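Side-chain contacts in succinate-semialdehyde dehydrogenase (PDB 4ITA), which probably oxidises succinic semialdehyde to succinate with NADP+ as cofactor, as a member of the aldehyde dehydrogenase family: residues C93-Y96 with A97-E101; R43-F46 with S47-R50; V251-V254 with A255-N259; L306-E309 with G310-Q313; F67-I70 with M71-M75. All coordinates share one frame; numbering follows the deposited sequence.

Interaction 1: residues C93-Y96 with A97-E101; sequences CRYY and AEHGE
Ala97 N bonds to Cys93 O at 3.0 Å, and Glu98 N to Arg94 O and Gly100 N to Tyr96 O repeat the i to i+4 pattern. His99 N reaches Tyr95 O only weakly, with an N-H...O angle of 129°. The two segments are one run of helix. The side chains meet one turn apart. His99 CD2 lies over one face of the Tyr95 ring, 3.6 Å from Tyr95 CE1. The ring planes are 41° apart, an oblique aromatic pair. Tyr95 swings its ring there with CG anti to the backbone N (chi1 -179°). A serine in place of Tyr95 would probably leave this side of the imidazole without its aromatic neighbour. Arg94 and Glu98 do not touch through their charges. One water joins them, accepting from Arg94 NH1 at 3.0 Å and donating to Glu98 OE2 at 2.8 Å. Arg94 NE forms its salt bridge with Glu61. Tyr96 bonds through OH to Gly440 O, and its side chain packs on helix 137-149. The contact is typical of a long amphipathic helix, here 79-103, with Cys93 and Tyr96 turned into the protein and Glu98 at the surface.

Interaction 2: residues R43-F46 with S47-R50; sequences RTSF and SQRR. With EDO (1,2-ethanediol), chain S.
Arg49 reaches back to Thr44 and Phe46. Its chain leaves beside the backbone N and runs extended from CG to NE (chi2 175°). This carries NE to Thr44 OG1 at 2.9 Å, in a nearly straight bond within the guanidinium plane. Thr44 OG1 also bonds to Tyr41 O. Arg49 CZ lies over the face of the Phe46 ring, 4.9 Å from its centroid, in a cation-pi contact. The two planes are 62° apart, so the groups do not stack flat. Arg49 NH1 donates to O2 of a bound 1,2-ethanediol at 2.8 Å, and also to Met148 O. Replacing this arginine with alanine is likely to leave the Phe46 face without its cation and Thr44 OG1 without the NE donor. Ser45 is the N-cap residue of helix 46-62. Gln48, bent at chi2 (129°), folds back so that its OE1 accepts from Ser45 N at 3.1 Å. That N-H stands well above the amide carbonyl plane, not on a lone pair. Ser45 OG and Ser47 OG share a hydrogen bond of 2.6 Å. Arg50 sets one face of its guanidinium over Phe46 O, while its NE donates to Ala97 O and its NH1 forms a salt bridge with Glu101.

Interaction 3: residues V251-V254 with A255-N259; sequences VGTV and ARTMN
Val254 and Ala255 are neighbours near the C-terminal end of helix 245-257, and each meets the other segment largely through the backbone. The helix belongs to the beta-alpha-beta unit made by strand 235-239, the helix and strand 267-273. Val254 O accepts from Met258 N at 2.9 Å and takes a weak bond from Thr257 N. Met258 is the first residue to leave the helical backbone angles. Its CG lies between its own N and carbonyl carbon (chi1 62°), which brings it to 3.2 Å from Val254 O. Val254 CG1 is only loosely against Met258 CB, at 4.4 Å. Ala255 N bonds to Val251 O at 2.8 Å. The methyl of Ala255 rests 3.5 Å from Val251 O and also packs on Ala267 of strand 267-273. Arg256 N follows with a bond to Gly252 O. The long side chain of Arg256 turns away, bent at chi2 and chi3, to the carbonyls of Val366 and Leu362. Thr253 and Thr257 lie side by side and point the same way. Thr253 OG1 bonds to Val249 O. Thr253 O is gripped twice from opposite faces of its plane, by Thr257 N at 3.0 Å and Thr257 OG1 at 2.7 Å.

Interaction 4: residues L306-E309 with G310-Q313; sequences LATE and GILQ
Thr308 and Ile311 form the capping bond at the start of helix 309-325. Thr308 OG1 accepts from Ile311 N at 3.0 Å, with an N-H...O angle of 166°. The hydroxyl sits between the backbone N and carbonyl carbon of Thr308 (chi1 75°), which turns it to the first turn of the helix. Two backbone bonds then begin the helical pattern. Leu312 N donates to Thr308 O at 3.2 Å, and Gln313 N to Glu309 O at 2.8 Å. Apolar contacts come next. Leu306 sends CD1 onto Ile311 CG2 at 3.9 Å, and the two side chains cross at about a right angle. The same CD1 meets Leu312 CD1 at 4.2 Å, so one methyl of the loop fits against two residues of the helix. Ile311 CG1 also lies 3.3 Å from Thr308 OG1. The polar chains of Glu309 and Gln313 only brush. Gln313 NE2 is 3.6 Å from Glu309 CG, and the carboxylate and amide planes are 65° apart. Ala307 and Ile311 rest on Trp132 and Thr308 touches Asn160, both from loops, while the Ile311 side chain comes within about 4 Å of the bound NADPH. The contact lies where the loop after helix 274-289 becomes helix 309-325.

Interaction 5: residues F67-I70 with M71-M75; sequences FAEI and MTTEM
This is a local contact between successive turns of helix 64-75, largely buried, with helices 79-103 and 162-175 beside it. Thr73 bonds back to Glu69 through both side chain and backbone. Thr73 OG1 donates to Glu69 O at 2.8 Å, and Thr73 N reaches the same oxygen at 2.9 Å. The two donors come from opposite faces of the carbonyl plane, so one peptide oxygen is held by two bonds from one residue. The hydroxyl gets there because OG1 lies beside the backbone N, anti to the carbonyl carbon (chi1 -63°). Thr72 N bonds to Ala68 O at 2.9 Å. Thr72 OG1 has the same turn and is hydrogen-bonded to Lys77 O. Met71 N bonds to Phe67 O. Its side chain bends at chi3 (-125°), and Met71 CE ends 4.1 Å from Ala68 CA. Ile70 and Glu74 lie side by side and point the same way, with Ile70 CG2 at 4.1 Å from Glu74 OE1. The carboxylate itself is held elsewhere, by Thr7 OG1 and by the backbone N-H groups of Gln163 and Cys164 at the start of helix 162-175. Ile70 packs on the same two residues. A threonine hydroxyl bonded back to the carbonyl four residues earlier is typical of threonine within an alpha-helix, here one packed against helices 79-103 and 162-175.

In the fold
The five contacts follow one another along the chain; none nests or crosses. Interaction 2 starts helix 46-62 where the loop after helix 24-41 ends. Interaction 5 lies within helix 64-75, and interaction 1 within helix 79-103. Interactions 1 and 2 touch: Arg50 forms a salt bridge with Glu101 and joins helices 46-62 and 79-103. Interaction 3 closes the end of helix 245-257 in its beta-alpha-beta unit. Interaction 4 turns a loop into helix 309-325. It touches interaction 5, where Ala307 CB packs on Met75 O. Interactions 3 and 5 come within about 5 Å at their nearest atoms. Interactions 2 and 4 have centres about 42 Å apart.

Interaction 1: residues C93-Y96 with A97-E101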
# COMPACT_ATOMS: atom_id res chain seq x y z
N CYS A 93 14.43 -6.67 16.60
CA CYS A 93 15.72 -6.17 16.13
C CYS A 93 16.58 -7.32 15.62
O CYS A 93 17.14 -7.26 14.53
CB CYS A 93 16.47 -5.43 17.25
SG CYS A 93 15.76 -3.82 17.66
N ARG A 94 16.64 -8.39 16.41
CA ARG A 94 17.44 -9.55 16.01
C ARG A 94 16.85 -10.25 14.78
O ARG A 94 17.60 -10.70 13.92
CB ARG A 94 17.59 -10.54 17.17
CG ARG A 94 18.42 -9.97 18.29
CD ARG A 94 18.98 -11.04 19.22
NE ARG A 94 19.78 -10.43 20.29
CZ ARG A 94 21.03 -10.03 20.13
NH1 ARG A 94 21.63 -10.17 18.95
NH2 ARG A 94 21.69 -9.47 21.14
N TYR A 95 15.53 -10.31 14.69
CA TYR A 95 14.87 -10.92 13.53
C TYR A 95 15.32 -10.27 12.22
O TYR A 95 15.72 -10.95 11.27
CB TYR A 95 13.36 -10.86 13.68
CG TYR A 95 12.63 -11.48 12.51
CD1 TYR A 95 12.47 -12.86 12.43
CD2 TYR A 95 12.11 -10.70 11.49
CE1 TYR A 95 11.81 -13.44 11.36
CE2 TYR A 95 11.44 -11.27 10.42
CZ TYR A 95 11.30 -12.64 10.36
OH TYR A 95 10.64 -13.20 9.28
N TYR A 96 15.26 -8.94 12.16
CA TYR A 96 15.67 -8.27 10.93
C TYR A 96 17.19 -8.22 10.74
O TYR A 96 17.67 -8.25 9.61
CB TYR A 96 15.00 -6.90 10.78
CG TYR A 96 13.54 -7.09 10.43
CD1 TYR A 96 13.18 -7.64 9.20
CD2 TYR A 96 12.53 -6.78 11.33
CE1 TYR A 96 11.84 -7.85 8.87
CE2 TYR A 96 11.19 -6.99 11.00
CZ TYR A 96 10.86 -7.52 9.78
OH TYR A 96 9.55 -7.73 9.45
N ALA A 97 17.95 -8.20 11.83
CA ALA A 97 19.40 -8.40 11.72
C ALA A 97 19.70 -9.75 11.06
O ALA A 97 20.58 -9.84 10.20
CB ALA A 97 20.04 -8.33 13.08
N GLU A 98 18.95 -10.77 11.45
CA GLU A 98 19.23 -12.14 11.02
C GLU A 98 18.69 -12.49 9.63
O GLU A 98 19.25 -13.36 8.96
CB GLU A 98 18.73 -13.13 12.09
CG GLU A 98 19.59 -13.12 13.35
CD GLU A 98 18.94 -13.73 14.58
OE1 GLU A 98 17.90 -14.41 14.45
OE2 GLU A 98 19.48 -13.53 15.68
N HIS A 99 17.63 -11.80 9.19
CA HIS A 99 16.94 -12.16 7.95
C HIS A 99 16.87 -11.05 6.91
O HIS A 99 16.56 -11.32 5.75
CB HIS A 99 15.51 -12.63 8.24
CG HIS A 99 15.44 -13.85 9.09
ND1 HIS A 99 15.61 -15.12 8.57
CD2 HIS A 99 15.21 -14.01 10.41
CE1 HIS A 99 15.50 -16.01 9.55
NE2 HIS A 99 15.26 -15.36 10.67
N GLY A 100 17.11 -9.81 7.31
CA GLY A 100 16.84 -8.67 6.45
C GLY A 100 17.58 -8.65 5.13
O GLY A 100 17.00 -8.32 4.09
N GLU A 101 18.86 -9.01 5.15
CA GLU A 101 19.63 -9.02 3.91
C GLU A 101 19.05 -10.03 2.93
O GLU A 101 18.84 -9.71 1.75
CB GLU A 101 21.11 -9.33 4.17
CG GLU A 101 21.94 -9.32 2.89
CD GLU A 101 23.44 -9.26 3.12
OE1 GLU A 101 23.87 -9.31 4.29
OE2 GLU A 101 24.18 -9.14 2.13
O HOH W 1 20.92 -11.26 16.30

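Interaction 2: residues R43-F46 with S47-R50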
# COMPACT_ATOMS: atom_id res chain seq x y z
N ARG A 43 24.02 4.00 1.56
CA ARG A 43 25.24 3.40 1.03
C ARG A 43 25.93 2.47 2.02
O ARG A 43 26.92 1.82 1.67
CB ARG A 43 26.23 4.48 0.59
CG ARG A 43 25.74 5.31 -0.60
CD ARG A 43 26.63 6.51 -0.89
NE ARG A 43 27.94 6.14 -1.41
CZ ARG A 43 28.18 5.82 -2.68
NH1 ARG A 43 27.20 5.81 -3.57
NH2 ARG A 43 29.41 5.51 -3.06
N THR A 44 25.44 2.39 3.26
CA THR A 44 26.03 1.48 4.24
C THR A 44 25.79 0.03 3.86
O THR A 44 24.83 -0.30 3.17
CB THR A 44 25.50 1.69 5.67
OG1 THR A 44 24.07 1.51 5.71
CG2 THR A 44 25.88 3.07 6.19
N SER A 45 26.68 -0.84 4.31
CA SER A 45 26.51 -2.27 4.07
C SER A 45 25.52 -2.86 5.07
O SER A 45 25.31 -2.32 6.16
CB SER A 45 27.84 -2.99 4.20
OG SER A 45 28.29 -2.93 5.54
N PHE A 46 24.93 -3.98 4.69
CA PHE A 46 24.12 -4.73 5.62
C PHE A 46 24.89 -5.11 6.88
O PHE A 46 24.30 -5.17 7.95
CB PHE A 46 23.53 -5.97 4.95
CG PHE A 46 22.37 -5.67 4.05
CD1 PHE A 46 21.18 -5.19 4.58
CD2 PHE A 46 22.47 -5.85 2.67
CE1 PHE A 46 20.10 -4.91 3.75
CE2 PHE A 46 21.39 -5.57 1.83
CZ PHE A 46 20.20 -5.10 2.37
N SER A 47 26.19 -5.37 6.76
CA SER A 47 26.98 -5.72 7.94
C SER A 47 26.97 -4.61 8.99
O SER A 47 26.83 -4.88 10.18
CB SER A 47 28.41 -6.08 7.56
OG SER A 47 29.02 -5.03 6.84
N GLN A 48 27.11 -3.36 8.55
CA GLN A 48 27.04 -2.23 9.48
C GLN A 48 25.65 -2.11 10.10
O GLN A 48 25.52 -1.97 11.31
CB GLN A 48 27.42 -0.92 8.78
CG GLN A 48 28.91 -0.75 8.55
CD GLN A 48 29.25 -0.39 7.10
OE1 GLN A 48 28.55 0.39 6.45
NE2 GLN A 48 30.33 -0.97 6.60
N ARG A 49 24.61 -2.18 9.27
CA ARG A 49 23.24 -2.04 9.77
C ARG A 49 22.93 -3.14 10.76
O ARG A 49 22.32 -2.90 11.80
CB ARG A 49 22.24 -2.08 8.62
CG ARG A 49 22.47 -1.02 7.57
CD ARG A 49 21.51 -1.19 6.42
NE ARG A 49 21.97 -0.45 5.25
CZ ARG A 49 21.43 -0.56 4.05
NH1 ARG A 49 20.40 -1.37 3.83
NH2 ARG A 49 21.94 0.15 3.05
N ARG A 50 23.38 -4.36 10.44
CA ARG A 50 23.19 -5.52 11.30
C ARG A 50 23.89 -5.35 12.64
O ARG A 50 23.33 -5.68 13.69
CB ARG A 50 23.71 -6.76 10.59
CG ARG A 50 23.59 -8.04 11.38
CD ARG A 50 24.09 -9.24 10.59
NE ARG A 50 23.35 -9.42 9.34
CZ ARG A 50 23.86 -9.21 8.12
NH1 ARG A 50 23.10 -9.38 7.05
NH2 ARG A 50 25.13 -8.83 7.98
C1 EDO S . 20.41 0.57 0.52
O1 EDO S . 20.63 1.19 -0.77
C2 EDO S . 20.29 -0.94 0.44
O2 EDO S . 19.23 -1.42 1.30

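Interaction 3: residues V251-V254 with A255-N259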
# COMPACT_ATOMS: atom_id res chain seq x y z
N VAL A 251 -6.61 -18.58 28.97
CA VAL A 251 -6.03 -17.83 27.87
C VAL A 251 -6.90 -16.63 27.50
O VAL A 251 -6.39 -15.54 27.27
CB VAL A 251 -5.77 -18.75 26.66
CG1 VAL A 251 -5.38 -17.94 25.44
CG2 VAL A 251 -4.67 -19.78 27.00
N GLY A 252 -8.22 -16.82 27.48
CA GLY A 252 -9.13 -15.72 27.19
C GLY A 252 -9.04 -14.59 28.19
O GLY A 252 -9.16 -13.42 27.83
N THR A 253 -8.84 -14.94 29.46
CA THR A 253 -8.69 -13.93 30.49
C THR A 253 -7.43 -13.11 30.25
O THR A 253 -7.47 -11.88 30.31
CB THR A 253 -8.67 -14.55 31.90
OG1 THR A 253 -9.94 -15.18 32.13
CG2 THR A 253 -8.43 -13.49 32.96
N VAL A 254 -6.32 -13.77 29.93
CA VAL A 254 -5.10 -13.06 29.58
C VAL A 254 -5.34 -12.19 28.35
O VAL A 254 -4.96 -11.02 28.33
CB VAL A 254 -3.92 -14.02 29.32
CG1 VAL A 254 -2.69 -13.23 28.81
CG2 VAL A 254 -3.57 -14.77 30.60
N ALA A 255 -5.97 -12.75 27.33
CA ALA A 255 -6.17 -12.02 26.08
C ALA A 255 -7.00 -10.74 26.27
O ALA A 255 -6.70 -9.72 25.65
CB ALA A 255 -6.78 -12.92 25.03
N ARG A 256 -8.02 -10.76 27.12
CA ARG A 256 -8.80 -9.55 27.36
C ARG A 256 -8.10 -8.57 28.29
O ARG A 256 -8.20 -7.35 28.10
CB ARG A 256 -10.20 -9.89 27.90
CG ARG A 256 -11.00 -8.68 28.45
CD ARG A 256 -11.58 -7.75 27.37
NE ARG A 256 -10.59 -6.81 26.82
CZ ARG A 256 -10.88 -5.75 26.08
NH1 ARG A 256 -9.91 -4.96 25.64
NH2 ARG A 256 -12.14 -5.45 25.78
N THR A 257 -7.39 -9.07 29.29
CA THR A 257 -6.94 -8.20 30.38
C THR A 257 -5.47 -7.78 30.34
O THR A 257 -5.08 -6.89 31.08
CB THR A 257 -7.30 -8.77 31.78
OG1 THR A 257 -6.55 -9.96 32.04
CG2 THR A 257 -8.80 -9.07 31.86
N MET A 258 -4.66 -8.41 29.50
CA MET A 258 -3.25 -8.02 29.35
C MET A 258 -3.16 -6.56 28.93
O MET A 258 -4.04 -6.05 28.25
CB MET A 258 -2.55 -8.90 28.31
CG MET A 258 -3.15 -8.78 26.91
SD MET A 258 -2.47 -9.90 25.65
CE MET A 258 -3.53 -9.49 24.26
N ASN A 259 -2.09 -5.89 29.35
CA ASN A 259 -1.88 -4.48 29.03
C ASN A 259 -3.04 -3.62 29.53
O ASN A 259 -3.41 -2.61 28.90
CB ASN A 259 -1.66 -4.25 27.53
CG ASN A 259 -0.67 -3.15 27.25
OD1 ASN A 259 0.42 -3.14 27.82
ND2 ASN A 259 -1.04 -2.20 26.40

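Interaction 4: residues L306-E309 with G310-Q313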
# COMPACT_ATOMS: atom_id res chain seq x y z
N LEU A 306 -5.69 2.47 33.71
CA LEU A 306 -5.71 2.83 32.29
C LEU A 306 -4.75 3.99 32.07
O LEU A 306 -4.40 4.71 33.00
CB LEU A 306 -7.13 3.20 31.86
CG LEU A 306 -8.16 2.09 32.07
CD1 LEU A 306 -9.53 2.58 31.66
CD2 LEU A 306 -7.77 0.84 31.28
N ALA A 307 -4.33 4.19 30.83
CA ALA A 307 -3.20 5.10 30.59
C ALA A 307 -3.52 6.57 30.78
O ALA A 307 -2.64 7.35 31.12
CB ALA A 307 -2.62 4.88 29.23
N THR A 308 -4.76 6.97 30.52
CA THR A 308 -5.12 8.38 30.55
C THR A 308 -6.51 8.60 31.14
O THR A 308 -7.33 7.68 31.16
CB THR A 308 -5.12 9.03 29.14
OG1 THR A 308 -6.28 8.61 28.42
CG2 THR A 308 -3.86 8.69 28.34
N GLU A 309 -6.78 9.81 31.60
CA GLU A 309 -8.11 10.13 32.10
C GLU A 309 -9.16 10.04 30.99
O GLU A 309 -10.30 9.65 31.23
CB GLU A 309 -8.14 11.51 32.76
CG GLU A 309 -9.48 11.84 33.44
CD GLU A 309 -9.34 12.87 34.56
OE1 GLU A 309 -8.22 13.34 34.81
OE2 GLU A 309 -10.37 13.19 35.19
N GLY A 310 -8.75 10.37 29.77
CA GLY A 310 -9.63 10.29 28.62
C GLY A 310 -10.12 8.88 28.33
O GLY A 310 -11.29 8.66 28.04
N ILE A 311 -9.21 7.91 28.38
CA ILE A 311 -9.58 6.51 28.19
C ILE A 311 -10.55 6.07 29.29
O ILE A 311 -11.55 5.40 29.02
CB ILE A 311 -8.35 5.59 28.18
CG1 ILE A 311 -7.46 5.90 26.98
CG2 ILE A 311 -8.78 4.12 28.16
CD1 ILE A 311 -8.12 5.58 25.65
N LEU A 312 -10.24 6.45 30.53
CA LEU A 312 -11.10 6.15 31.66
C LEU A 312 -12.50 6.73 31.46
O LEU A 312 -13.51 6.05 31.68
CB LEU A 312 -10.48 6.65 32.96
CG LEU A 312 -11.32 6.40 34.22
CD1 LEU A 312 -11.51 4.92 34.47
CD2 LEU A 312 -10.70 7.08 35.43
N GLN A 313 -12.57 7.99 31.04
CA GLN A 313 -13.86 8.63 30.80
C GLN A 313 -14.62 7.92 29.68
O GLN A 313 -15.83 7.69 29.79
CB GLN A 313 -13.68 10.11 30.45
CG GLN A 313 -13.22 10.96 31.61
CD GLN A 313 -12.76 12.33 31.16
OE1 GLN A 313 -12.58 12.57 29.97
NE2 GLN A 313 -12.58 13.23 32.11

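Interaction 5: residues F67-I70 with M71-M75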
# COMPACT_ATOMS: atom_id res chain seq x y z
N PHE A 67 14.17 0.20 31.25
CA PHE A 67 13.28 0.65 30.19
C PHE A 67 11.83 0.37 30.57
O PHE A 67 10.95 1.20 30.33
CB PHE A 67 13.63 0.01 28.85
CG PHE A 67 15.00 0.39 28.36
CD1 PHE A 67 15.41 1.71 28.36
CD2 PHE A 67 15.88 -0.59 27.91
CE1 PHE A 67 16.68 2.07 27.91
CE2 PHE A 67 17.14 -0.25 27.46
CZ PHE A 67 17.55 1.08 27.47
N ALA A 68 11.60 -0.79 31.17
CA ALA A 68 10.25 -1.14 31.61
C ALA A 68 9.70 -0.13 32.62
O ALA A 68 8.52 0.20 32.58
CB ALA A 68 10.25 -2.54 32.20
N GLU A 69 10.56 0.36 33.50
CA GLU A 69 10.12 1.34 34.50
C GLU A 69 9.65 2.62 33.84
O GLU A 69 8.70 3.27 34.30
CB GLU A 69 11.24 1.63 35.51
CG GLU A 69 10.80 2.53 36.65
CD GLU A 69 11.86 2.70 37.72
OE1 GLU A 69 13.05 2.44 37.42
OE2 GLU A 69 11.51 3.09 38.85
N ILE A 70 10.30 3.00 32.74
CA ILE A 70 9.88 4.20 32.02
C ILE A 70 8.48 3.99 31.47
O ILE A 70 7.62 4.86 31.62
CB ILE A 70 10.84 4.57 30.87
CG1 ILE A 70 12.28 4.75 31.39
CG2 ILE A 70 10.37 5.83 30.17
CD1 ILE A 70 13.29 4.94 30.27
N MET A 71 8.25 2.84 30.83
CA MET A 71 6.94 2.50 30.26
C MET A 71 5.86 2.53 31.33
O MET A 71 4.81 3.17 31.16
CB MET A 71 6.96 1.12 29.59
CG MET A 71 7.92 0.98 28.40
SD MET A 71 7.79 -0.62 27.53
CE MET A 71 9.50 -1.19 27.61
N THR A 72 6.09 1.83 32.43
CA THR A 72 5.13 1.77 33.53
C THR A 72 4.82 3.15 34.11
O THR A 72 3.67 3.48 34.35
CB THR A 72 5.63 0.82 34.62
OG1 THR A 72 5.75 -0.50 34.07
CG2 THR A 72 4.67 0.79 35.81
N THR A 73 5.86 3.95 34.32
CA THR A 73 5.68 5.28 34.87
C THR A 73 4.81 6.15 33.97
O THR A 73 3.93 6.87 34.44
CB THR A 73 7.03 5.97 35.08
OG1 THR A 73 7.80 5.23 36.03
CG2 THR A 73 6.85 7.40 35.57
N GLU A 74 5.06 6.09 32.66
CA GLU A 74 4.34 6.97 31.74
C GLU A 74 2.94 6.51 31.38
O GLU A 74 2.04 7.33 31.24
CB GLU A 74 5.15 7.21 30.46
CG GLU A 74 6.44 7.97 30.68
CD GLU A 74 6.97 8.60 29.40
OE1 GLU A 74 7.23 7.85 28.43
OE2 GLU A 74 7.12 9.84 29.38
N MET A 75 2.74 5.20 31.21
CA MET A 75 1.46 4.74 30.67
C MET A 75 0.79 3.59 31.42
O MET A 75 -0.26 3.11 31.00
CB MET A 75 1.56 4.48 29.16
CG MET A 75 2.72 3.60 28.71
SD MET A 75 2.59 1.83 29.18
CE MET A 75 1.05 1.39 28.33